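Local coordinates for protein probable zinc protease PqqL (Escherichia coli, PDB 6OFT) that probably cleaves peptides in the bacterial periplasm as a zinc-dependent endopeptidase of the M16 family, the chain here being the first half of the protein, at residues D30-L36 against Y98-T104; L110-M114 against L215-L220; R156-L160 against F431-M435. All coordinates share one frame; numbering follows the deposited sequence.

Overall arrangement
Interactions 1 and 2 build one layer upon another. The strand pair 30-36/98-104 lies in the six-stranded sheet of the M16 peptidase domain, and the helix pair 110-114/215-220 packs on that sheet, their centres about 12 Å apart. Val113 joins them, touching Leu34, Val100 and Leu102, and Leu110 also packs on Leu102. Interaction 1 also borders the predicted catalytic centre, since the side chain of Tyr98 comes within about 4 Å of that of Glu57, the predicted proton acceptor, and about 8 Å of that of His58, a predicted zinc ligand. Interaction 3 lies across the chain's centre, about 39 Å from interaction 1 centre to centre, where helix 148-160 meets the second, five-stranded sheet.

Interaction 1: residues D30-L36 against Y98-T104; sequences DQVNLWL and YQVSLPT
Residues 31-36 and 98-103 run antiparallel at 168°, adjacent strands in the mixed sheet of the M16 peptidase domain, with paired backbone hydrogen bonds at Val32-Leu102, Leu34-Val100 and Leu36-Tyr98. Past Val32-Leu102, Thr104 N donates to Asp30 O, one step beyond the strands.

One face is largely apolar: Val32, Leu34, Leu36, Val100 and Leu102, with Tyr98 at its end. Leu102 CD2 touches both Leu34 CD1 (3.8 Å) and Val32 CG1; a CG placed between the backbone N and the carbonyl carbon (chi1 79°) helps bring it there. Beside this face, Thr104 sets its methyl CG2 against Val32 CB and leaves OG1 to a water shared with Asp30 OD1. Branched aliphatic residues suit this side, since helix 107-122 covers it through Val113 and Phe117.

The other face carries Asn33, Ser101, Trp35 and Gln99, and the amide of Gln31 reaches in from the end of the pairing. Gln99 runs alongside Trp35: CG stands 3.5 Å from the centroid of the five-membered ring, almost on its normal, as a CH-pi contact, and NE2 continues over the same face toward the six-membered ring, 3.3 Å from Trp35 CZ2. A long, extended glutamine can cover both rings, and helix 378-391 packs beside the pair.

Tyr98, beside the predicted catalytic Glu57, sends its hydroxyl out of this pairing to Tyr194.

Ser101 is small enough to place a hydroxyl between two amides. Gln31, bent at chi2 (74°), brings its amide back over the neighbouring strand, and NE2 donates to Ser101 OG at 2.8 Å in a nearly straight bond lying in the amide plane. Ser101 OG in turn donates to Asn33 OD1 at 2.9 Å, almost in line with the carbonyl bond, while Asn33 ND2 is held by Thr382 OG1.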
loop_
_atom_site.group_PDB
_atom_site.type_symbol
_atom_site.label_atom_id
_atom_site.label_comp_id
_atom_site.label_asym_id
_atom_site.label_seq_id
_atom_site.Cartn_x
_atom_site.Cartn_y
_atom_site.Cartn_z
ATOM N N ASP A 30 -18.756 6.570 -19.640
ATOM C CA ASP A 30 -19.338 5.249 -19.907
ATOM C C ASP A 30 -18.428 4.087 -19.526
ATOM O O ASP A 30 -18.549 3.001 -20.094
ATOM C CB ASP A 30 -19.812 5.126 -21.372
ATOM C CG ASP A 30 -20.764 6.214 -21.785
ATOM O OD1 ASP A 30 -21.720 6.488 -21.019
ATOM O OD2 ASP A 30 -20.560 6.794 -22.879
ATOM N N GLN A 31 -17.554 4.304 -18.537
ATOM C CA GLN A 31 -16.669 3.282 -18.016
ATOM C C GLN A 31 -17.004 3.047 -16.549
ATOM O O GLN A 31 -17.381 3.980 -15.850
ATOM C CB GLN A 31 -15.185 3.664 -18.188
ATOM C CG GLN A 31 -14.216 2.464 -18.012
ATOM C CD GLN A 31 -14.193 1.481 -19.169
ATOM O OE1 GLN A 31 -14.718 1.730 -20.255
ATOM N NE2 GLN A 31 -13.558 0.339 -18.971
ATOM N N VAL A 32 -16.890 1.786 -16.103
ATOM C CA VAL A 32 -17.126 1.378 -14.720
ATOM C C VAL A 32 -16.099 0.324 -14.295
ATOM O O VAL A 32 -15.699 -0.514 -15.096
ATOM C CB VAL A 32 -18.592 0.890 -14.497
ATOM C CG1 VAL A 32 -18.868 -0.434 -15.217
ATOM C CG2 VAL A 32 -18.924 0.780 -13.009
ATOM N N ASN A 33 -15.682 0.387 -13.032
ATOM C CA ASN A 33 -14.832 -0.589 -12.384
ATOM C C ASN A 33 -15.732 -1.349 -11.439
ATOM O O ASN A 33 -16.545 -0.746 -10.719
ATOM C CB ASN A 33 -13.694 0.073 -11.616
ATOM C CG ASN A 33 -12.517 0.448 -12.466
ATOM O OD1 ASN A 33 -12.442 0.133 -13.659
ATOM N ND2 ASN A 33 -11.583 1.162 -11.872
ATOM N N LEU A 34 -15.655 -2.675 -11.515
ATOM C CA LEU A 34 -16.406 -3.584 -10.651
ATOM C C LEU A 34 -15.354 -4.433 -9.971
ATOM O O LEU A 34 -14.619 -5.157 -10.651
ATOM C CB LEU A 34 -17.401 -4.458 -11.446
ATOM C CG LEU A 34 -18.445 -3.751 -12.324
ATOM C CD1 LEU A 34 -19.245 -4.768 -13.111
ATOM C CD2 LEU A 34 -19.404 -2.871 -11.489
ATOM N N TRP A 35 -15.182 -4.236 -8.652
ATOM C CA TRP A 35 -14.181 -4.959 -7.880
ATOM C C TRP A 35 -14.834 -5.719 -6.753
ATOM O O TRP A 35 -15.598 -5.130 -5.978
ATOM C CB TRP A 35 -13.133 -4.005 -7.246
ATOM C CG TRP A 35 -12.140 -3.322 -8.151
ATOM C CD1 TRP A 35 -12.217 -3.154 -9.510
ATOM C CD2 TRP A 35 -10.972 -2.611 -7.726
ATOM N NE1 TRP A 35 -11.129 -2.440 -9.961
ATOM C CE2 TRP A 35 -10.352 -2.085 -8.885
ATOM C CE3 TRP A 35 -10.388 -2.360 -6.467
ATOM C CZ2 TRP A 35 -9.194 -1.293 -8.821
ATOM C CZ3 TRP A 35 -9.212 -1.616 -6.410
ATOM C CH2 TRP A 35 -8.622 -1.104 -7.576
ATOM N N LEU A 36 -14.480 -7.010 -6.610
ATOM C CA LEU A 36 -14.927 -7.829 -5.497
ATOM C C LEU A 36 -13.732 -7.939 -4.543
ATOM O O LEU A 36 -12.670 -8.471 -4.906
ATOM C CB LEU A 36 -15.430 -9.219 -5.933
ATOM C CG LEU A 36 -15.768 -10.184 -4.770
ATOM C CD1 LEU A 36 -16.945 -9.632 -3.890
ATOM C CD2 LEU A 36 -16.047 -11.608 -5.291
ATOM N N TYR A 98 -10.743 -8.992 -6.926
ATOM C CA TYR A 98 -11.101 -9.419 -8.283
ATOM C C TYR A 98 -11.630 -8.216 -9.029
ATOM O O TYR A 98 -12.555 -7.550 -8.553
ATOM C CB TYR A 98 -12.113 -10.577 -8.225
ATOM C CG TYR A 98 -11.560 -11.765 -7.470
ATOM C CD1 TYR A 98 -10.821 -12.743 -8.122
ATOM C CD2 TYR A 98 -11.730 -11.882 -6.087
ATOM C CE1 TYR A 98 -10.269 -13.812 -7.427
ATOM C CE2 TYR A 98 -11.176 -12.942 -5.380
ATOM C CZ TYR A 98 -10.458 -13.913 -6.058
ATOM O OH TYR A 98 -9.954 -14.998 -5.397
ATOM N N GLN A 99 -10.987 -7.884 -10.158
ATOM C CA GLN A 99 -11.231 -6.619 -10.855
ATOM C C GLN A 99 -11.664 -6.770 -12.297
ATOM O O GLN A 99 -11.054 -7.525 -13.056
ATOM C CB GLN A 99 -9.961 -5.718 -10.788
ATOM C CG GLN A 99 -9.350 -5.549 -9.370
ATOM C CD GLN A 99 -7.929 -5.004 -9.366
ATOM O OE1 GLN A 99 -7.108 -5.328 -10.221
ATOM N NE2 GLN A 99 -7.595 -4.174 -8.383
ATOM N N VAL A 100 -12.740 -6.044 -12.666
ATOM C CA VAL A 100 -13.238 -5.976 -14.036
ATOM C C VAL A 100 -13.554 -4.486 -14.353
ATOM O O VAL A 100 -14.223 -3.814 -13.570
ATOM C CB VAL A 100 -14.454 -6.900 -14.345
ATOM C CG1 VAL A 100 -14.855 -6.814 -15.826
ATOM C CG2 VAL A 100 -14.189 -8.356 -13.952
ATOM N N SER A 101 -13.060 -3.996 -15.493
ATOM C CA SER A 101 -13.338 -2.668 -16.024
ATOM C C SER A 101 -13.990 -2.900 -17.384
ATOM O O SER A 101 -13.435 -3.623 -18.210
ATOM C CB SER A 101 -12.049 -1.867 -16.206
ATOM O OG SER A 101 -12.357 -0.516 -16.534
ATOM N N LEU A 102 -15.183 -2.341 -17.600
ATOM C CA LEU A 102 -15.893 -2.525 -18.862
ATOM C C LEU A 102 -16.767 -1.308 -19.170
ATOM O O LEU A 102 -17.052 -0.537 -18.249
ATOM C CB LEU A 102 -16.747 -3.832 -18.820
ATOM C CG LEU A 102 -18.098 -3.816 -18.081
ATOM C CD1 LEU A 102 -19.002 -4.900 -18.609
ATOM C CD2 LEU A 102 -17.931 -3.971 -16.567
ATOM N N PRO A 103 -17.256 -1.136 -20.427
ATOM C CA PRO A 103 -18.192 -0.032 -20.694
ATOM C C PRO A 103 -19.534 -0.245 -19.980
ATOM O O PRO A 103 -19.887 -1.380 -19.651
ATOM C CB PRO A 103 -18.397 -0.098 -22.217
ATOM C CG PRO A 103 -17.324 -0.997 -22.738
ATOM C CD PRO A 103 -17.044 -1.954 -21.637
ATOM N N THR A 104 -20.299 0.835 -19.768
ATOM C CA THR A 104 -21.623 0.750 -19.143
ATOM C C THR A 104 -22.729 0.701 -20.216
ATOM O O THR A 104 -23.891 0.476 -19.878
ATOM C CB THR A 104 -21.878 1.966 -18.250
ATOM O OG1 THR A 104 -21.747 3.148 -19.037
ATOM C CG2 THR A 104 -20.953 2.033 -17.066
HETATM O O HOH W 1 -22.910 5.807 -18.616
#

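Interaction 2: residues L110-M114 against L215-L220; sequences LQQVM and LIKDNL
Met114 is the knob at the apolar centre, its side chain seated among Leu215, Ile216, Asn219 and Leu220 of helix 209-220. Its CG meets Leu215 CD2 at 3.7 Å. Bends at chi2 and chi3 then fold the chain so that the methyl CE reaches Leu220 CD1 at 3.9 Å and also rests near Leu215 O. An unbranched, flexible methionine can follow such a bent path. Leu110 adds a looser contact, CD1 to CD1 of Leu215.

Outward, Asn219 lays its amide across Met114 CB, with ND2 3.5 Å away, and turns its polar atoms to Gln111. The two amides make a reciprocal pair: Gln111 NE2 donates to Asn219 OD1 at 2.7 Å, and Asn219 ND2 returns a bond to Gln111 OE1 at 2.9 Å. Their planes are 32° apart, so each donor is somewhat tilted from the other's carbonyl plane. Asn219 ND2 also donates to Leu215 O, which, with the pair to Gln111, fixes the rotation of its amide.

The axes of segments 110-114 and 215-220 approach to 10.2 Å and cross at -47°, and both helices lie on the sheet: Leu110 and Met114 touch strand 31-38, while Met114, Ile216 and Leu220 meet Phe201 of strand 199-205.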
loop_
_atom_site.group_PDB
_atom_site.type_symbol
_atom_site.label_atom_id
_atom_site.label_comp_id
_atom_site.label_asym_id
_atom_site.label_seq_id
_atom_site.Cartn_x
_atom_site.Cartn_y
_atom_site.Cartn_z
ATOM N N LEU A 110 -22.913 -6.072 -18.641
ATOM C CA LEU A 110 -22.823 -5.706 -17.224
ATOM C C LEU A 110 -23.393 -6.836 -16.380
ATOM O O LEU A 110 -22.776 -7.237 -15.392
ATOM C CB LEU A 110 -23.613 -4.419 -16.929
ATOM C CG LEU A 110 -22.946 -3.082 -17.165
ATOM C CD1 LEU A 110 -23.916 -1.957 -16.831
ATOM C CD2 LEU A 110 -21.669 -2.924 -16.318
ATOM N N GLN A 111 -24.564 -7.366 -16.801
ATOM C CA GLN A 111 -25.288 -8.465 -16.164
ATOM C C GLN A 111 -24.483 -9.771 -16.178
ATOM O O GLN A 111 -24.409 -10.470 -15.161
ATOM C CB GLN A 111 -26.677 -8.624 -16.816
ATOM C CG GLN A 111 -27.543 -9.776 -16.285
ATOM C CD GLN A 111 -27.592 -9.892 -14.771
ATOM O OE1 GLN A 111 -27.844 -8.913 -14.033
ATOM N NE2 GLN A 111 -27.350 -11.112 -14.288
ATOM N N GLN A 112 -23.871 -10.087 -17.332
ATOM C CA GLN A 112 -23.042 -11.247 -17.497
ATOM C C GLN A 112 -21.840 -11.193 -16.539
ATOM O O GLN A 112 -21.556 -12.194 -15.882
ATOM C CB GLN A 112 -22.600 -11.369 -18.969
ATOM C CG GLN A 112 -21.673 -12.539 -19.241
ATOM C CD GLN A 112 -22.339 -13.876 -19.055
ATOM O OE1 GLN A 112 -22.778 -14.498 -20.018
ATOM N NE2 GLN A 112 -22.399 -14.358 -17.814
ATOM N N VAL A 113 -21.164 -10.010 -16.427
ATOM C CA VAL A 113 -20.011 -9.815 -15.531
ATOM C C VAL A 113 -20.453 -10.034 -14.057
ATOM O O VAL A 113 -19.766 -10.719 -13.295
ATOM C CB VAL A 113 -19.308 -8.433 -15.773
ATOM C CG1 VAL A 113 -18.326 -8.092 -14.662
ATOM C CG2 VAL A 113 -18.592 -8.401 -17.124
ATOM N N MET A 114 -21.627 -9.504 -13.691
ATOM C CA MET A 114 -22.194 -9.649 -12.339
ATOM C C MET A 114 -22.487 -11.123 -12.003
ATOM O O MET A 114 -22.313 -11.531 -10.857
ATOM C CB MET A 114 -23.478 -8.821 -12.212
ATOM C CG MET A 114 -23.245 -7.320 -12.112
ATOM S SD MET A 114 -22.058 -6.798 -10.845
ATOM C CE MET A 114 -22.873 -7.333 -9.348
ATOM N N LEU A 215 -27.912 -3.613 -9.855
ATOM C CA LEU A 215 -26.916 -4.599 -10.334
ATOM C C LEU A 215 -26.478 -5.489 -9.187
ATOM O O LEU A 215 -26.477 -6.703 -9.323
ATOM C CB LEU A 215 -25.658 -3.907 -10.905
ATOM C CG LEU A 215 -25.553 -3.638 -12.414
ATOM C CD1 LEU A 215 -24.193 -3.047 -12.743
ATOM C CD2 LEU A 215 -25.762 -4.907 -13.250
ATOM N N ILE A 216 -26.140 -4.870 -8.039
ATOM C CA ILE A 216 -25.681 -5.545 -6.824
ATOM C C ILE A 216 -26.777 -6.402 -6.207
ATOM O O ILE A 216 -26.554 -7.595 -5.981
ATOM C CB ILE A 216 -25.066 -4.524 -5.821
ATOM C CG1 ILE A 216 -23.797 -3.875 -6.409
ATOM C CG2 ILE A 216 -24.807 -5.153 -4.435
ATOM C CD1 ILE A 216 -23.373 -2.568 -5.740
ATOM N N LYS A 217 -27.949 -5.806 -5.919
ATOM C CA LYS A 217 -29.054 -6.540 -5.298
ATOM C C LYS A 217 -29.577 -7.688 -6.176
ATOM O O LYS A 217 -29.792 -8.784 -5.663
ATOM C CB LYS A 217 -30.183 -5.597 -4.851
ATOM C CG LYS A 217 -31.168 -6.258 -3.885
ATOM C CD LYS A 217 -32.213 -5.298 -3.325
ATOM C CE LYS A 217 -33.291 -6.039 -2.569
ATOM N NZ LYS A 217 -34.201 -6.786 -3.488
ATOM N N ASP A 218 -29.752 -7.455 -7.486
ATOM C CA ASP A 218 -30.252 -8.495 -8.397
ATOM C C ASP A 218 -29.327 -9.691 -8.527
ATOM O O ASP A 218 -29.798 -10.784 -8.842
ATOM C CB ASP A 218 -30.506 -7.931 -9.801
ATOM C CG ASP A 218 -31.680 -6.977 -9.931
ATOM O OD1 ASP A 218 -31.862 -6.412 -11.032
ATOM O OD2 ASP A 218 -32.408 -6.784 -8.929
ATOM N N ASN A 219 -28.017 -9.494 -8.303
ATOM C CA ASN A 219 -27.054 -10.560 -8.530
ATOM C C ASN A 219 -26.331 -11.098 -7.307
ATOM O O ASN A 219 -25.740 -12.171 -7.402
ATOM C CB ASN A 219 -26.037 -10.085 -9.564
ATOM C CG ASN A 219 -26.673 -9.866 -10.909
ATOM O OD1 ASN A 219 -27.057 -10.812 -11.588
ATOM N ND2 ASN A 219 -26.815 -8.621 -11.317
ATOM N N LEU A 220 -26.356 -10.391 -6.175
ATOM C CA LEU A 220 -25.572 -10.843 -5.017
ATOM C C LEU A 220 -26.375 -11.067 -3.751
ATOM O O LEU A 220 -25.816 -11.563 -2.772
ATOM C CB LEU A 220 -24.390 -9.864 -4.745
ATOM C CG LEU A 220 -23.362 -9.691 -5.891
ATOM C CD1 LEU A 220 -22.434 -8.513 -5.637
ATOM C CD2 LEU A 220 -22.554 -10.974 -6.129
#

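Interaction 3: residues R156-L160 against F431-M435; sequences RRPFL and FWEQM
Phe159 and Phe431 carry the aromatic part of the contact, where the end of helix 148-160 packs antiparallel on strand 430-436 of the second mixed sheet. Phe159 CB sits over the centre of the Phe431 ring, 3.6 Å from the centroid and only 5° off the normal, a CH-pi contact. The two phenyl rings are inclined at 45°, with centroids 5.7 Å apart. Phe431 already points its CB toward the helix, and a chi1 of 69° turns the ring under Phe159 CB, offering a broad flat surface; Leu160 CD1 reaches its CZ at 4.0 Å, and Tyr260 of the adjoining strand stacks on it.

The ionic part is a side-on, two-nitrogen grip. Arg156 NE donates to Glu433 OE1 at 2.8 Å, on the syn lone pair, and Arg156 NH2 to Glu433 OE2 at 3.0 Å, close to the guanidinium plane. Glutamate, extended from the strand, matches this pair of N-H groups. Its OE2 has a second partner in Arg323, so the neighbouring guanidinium groups of Arg156 and Arg323 probably share the one carboxylate.

A sulfur contact completes the set: Met435 SD lies at the edge of the guanidinium, near its plane, 3.6 Å from Arg156 NH2.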
loop_
_atom_site.group_PDB
_atom_site.type_symbol
_atom_site.label_atom_id
_atom_site.label_comp_id
_atom_site.label_asym_id
_atom_site.label_seq_id
_atom_site.Cartn_x
_atom_site.Cartn_y
_atom_site.Cartn_z
ATOM N N ARG A 156 16.059 -6.580 2.740
ATOM C CA ARG A 156 15.538 -5.576 3.681
ATOM C C ARG A 156 14.523 -6.174 4.649
ATOM O O ARG A 156 14.381 -5.689 5.779
ATOM C CB ARG A 156 14.866 -4.444 2.882
ATOM C CG ARG A 156 14.455 -3.212 3.706
ATOM C CD ARG A 156 13.940 -2.077 2.845
ATOM N NE ARG A 156 15.018 -1.489 2.047
ATOM C CZ ARG A 156 14.978 -1.329 0.730
ATOM N NH1 ARG A 156 13.904 -1.688 0.041
ATOM N NH2 ARG A 156 16.013 -0.801 0.090
ATOM N N ARG A 157 13.767 -7.192 4.168
ATOM C CA ARG A 157 12.645 -7.860 4.827
ATOM C C ARG A 157 12.838 -8.184 6.305
ATOM O O ARG A 157 11.962 -7.776 7.071
ATOM C CB ARG A 157 12.248 -9.133 4.061
ATOM C CG ARG A 157 10.773 -9.327 4.003
ATOM C CD ARG A 157 10.379 -10.422 3.047
ATOM N NE ARG A 157 8.933 -10.599 3.109
ATOM C CZ ARG A 157 8.328 -11.375 3.993
ATOM N NH1 ARG A 157 9.040 -12.095 4.844
ATOM N NH2 ARG A 157 7.006 -11.455 4.018
ATOM N N PRO A 158 13.917 -8.897 6.762
ATOM C CA PRO A 158 14.027 -9.210 8.199
ATOM C C PRO A 158 14.139 -7.981 9.099
ATOM O O PRO A 158 13.724 -8.028 10.259
ATOM C CB PRO A 158 15.285 -10.083 8.271
ATOM C CG PRO A 158 15.451 -10.619 6.893
ATOM C CD PRO A 158 15.045 -9.504 6.019
ATOM N N PHE A 159 14.717 -6.898 8.568
ATOM C CA PHE A 159 14.911 -5.632 9.268
ATOM C C PHE A 159 13.590 -4.876 9.341
ATOM O O PHE A 159 13.146 -4.485 10.429
ATOM C CB PHE A 159 15.992 -4.772 8.569
ATOM C CG PHE A 159 17.358 -5.422 8.499
ATOM C CD1 PHE A 159 17.676 -6.305 7.469
ATOM C CD2 PHE A 159 18.315 -5.177 9.480
ATOM C CE1 PHE A 159 18.927 -6.943 7.432
ATOM C CE2 PHE A 159 19.558 -5.820 9.442
ATOM C CZ PHE A 159 19.856 -6.697 8.419
ATOM N N LEU A 160 12.958 -4.711 8.179
ATOM C CA LEU A 160 11.708 -3.980 8.023
ATOM C C LEU A 160 10.514 -4.664 8.694
ATOM O O LEU A 160 9.711 -3.977 9.330
ATOM C CB LEU A 160 11.448 -3.781 6.512
ATOM C CG LEU A 160 10.508 -2.658 6.049
ATOM C CD1 LEU A 160 10.958 -1.286 6.558
ATOM C CD2 LEU A 160 10.464 -2.620 4.534
ATOM N N PHE A 431 17.086 1.090 11.868
ATOM C CA PHE A 431 18.164 0.420 11.161
ATOM C C PHE A 431 18.782 1.306 10.081
ATOM O O PHE A 431 18.068 2.037 9.386
ATOM C CB PHE A 431 17.760 -0.971 10.617
ATOM C CG PHE A 431 16.758 -1.017 9.487
ATOM C CD1 PHE A 431 15.395 -1.180 9.748
ATOM C CD2 PHE A 431 17.178 -0.982 8.160
ATOM C CE1 PHE A 431 14.475 -1.280 8.700
ATOM C CE2 PHE A 431 16.253 -1.057 7.111
ATOM C CZ PHE A 431 14.911 -1.228 7.387
ATOM N N TRP A 432 20.096 1.233 9.982
ATOM C CA TRP A 432 20.901 1.914 8.943
ATOM C C TRP A 432 21.021 0.984 7.747
ATOM O O TRP A 432 21.221 -0.184 7.951
ATOM C CB TRP A 432 22.289 2.284 9.456
ATOM C CG TRP A 432 22.277 3.480 10.342
ATOM C CD1 TRP A 432 22.256 3.479 11.692
ATOM C CD2 TRP A 432 22.246 4.852 9.935
ATOM N NE1 TRP A 432 22.225 4.755 12.150
ATOM C CE2 TRP A 432 22.212 5.622 11.104
ATOM C CE3 TRP A 432 22.255 5.503 8.706
ATOM C CZ2 TRP A 432 22.181 7.010 11.083
ATOM C CZ3 TRP A 432 22.227 6.870 8.685
ATOM C CH2 TRP A 432 22.178 7.616 9.856
ATOM N N GLU A 433 20.915 1.509 6.558
ATOM C CA GLU A 433 21.040 0.683 5.375
ATOM C C GLU A 433 21.808 1.369 4.254
ATOM O O GLU A 433 21.529 2.513 3.918
ATOM C CB GLU A 433 19.646 0.268 4.891
ATOM C CG GLU A 433 19.644 -0.701 3.725
ATOM C CD GLU A 433 18.299 -0.695 3.040
ATOM O OE1 GLU A 433 17.416 -1.468 3.473
ATOM O OE2 GLU A 433 18.111 0.110 2.101
ATOM N N GLN A 434 22.746 0.639 3.655
ATOM C CA GLN A 434 23.499 1.104 2.502
ATOM C C GLN A 434 23.247 0.179 1.336
ATOM O O GLN A 434 23.114 -1.024 1.524
ATOM C CB GLN A 434 24.998 1.209 2.794
ATOM C CG GLN A 434 25.354 2.513 3.506
ATOM C CD GLN A 434 26.726 2.486 4.111
ATOM O OE1 GLN A 434 27.612 3.254 3.737
ATOM N NE2 GLN A 434 26.929 1.612 5.073
ATOM N N MET A 435 23.192 0.743 0.132
ATOM C CA MET A 435 22.980 -0.013 -1.097
ATOM C C MET A 435 24.175 0.207 -1.993
ATOM O O MET A 435 24.585 1.349 -2.186
ATOM C CB MET A 435 21.668 0.404 -1.766
ATOM C CG MET A 435 20.458 -0.161 -1.060
ATOM S SD MET A 435 18.876 0.400 -1.722
ATOM C CE MET A 435 18.870 -0.439 -3.361
#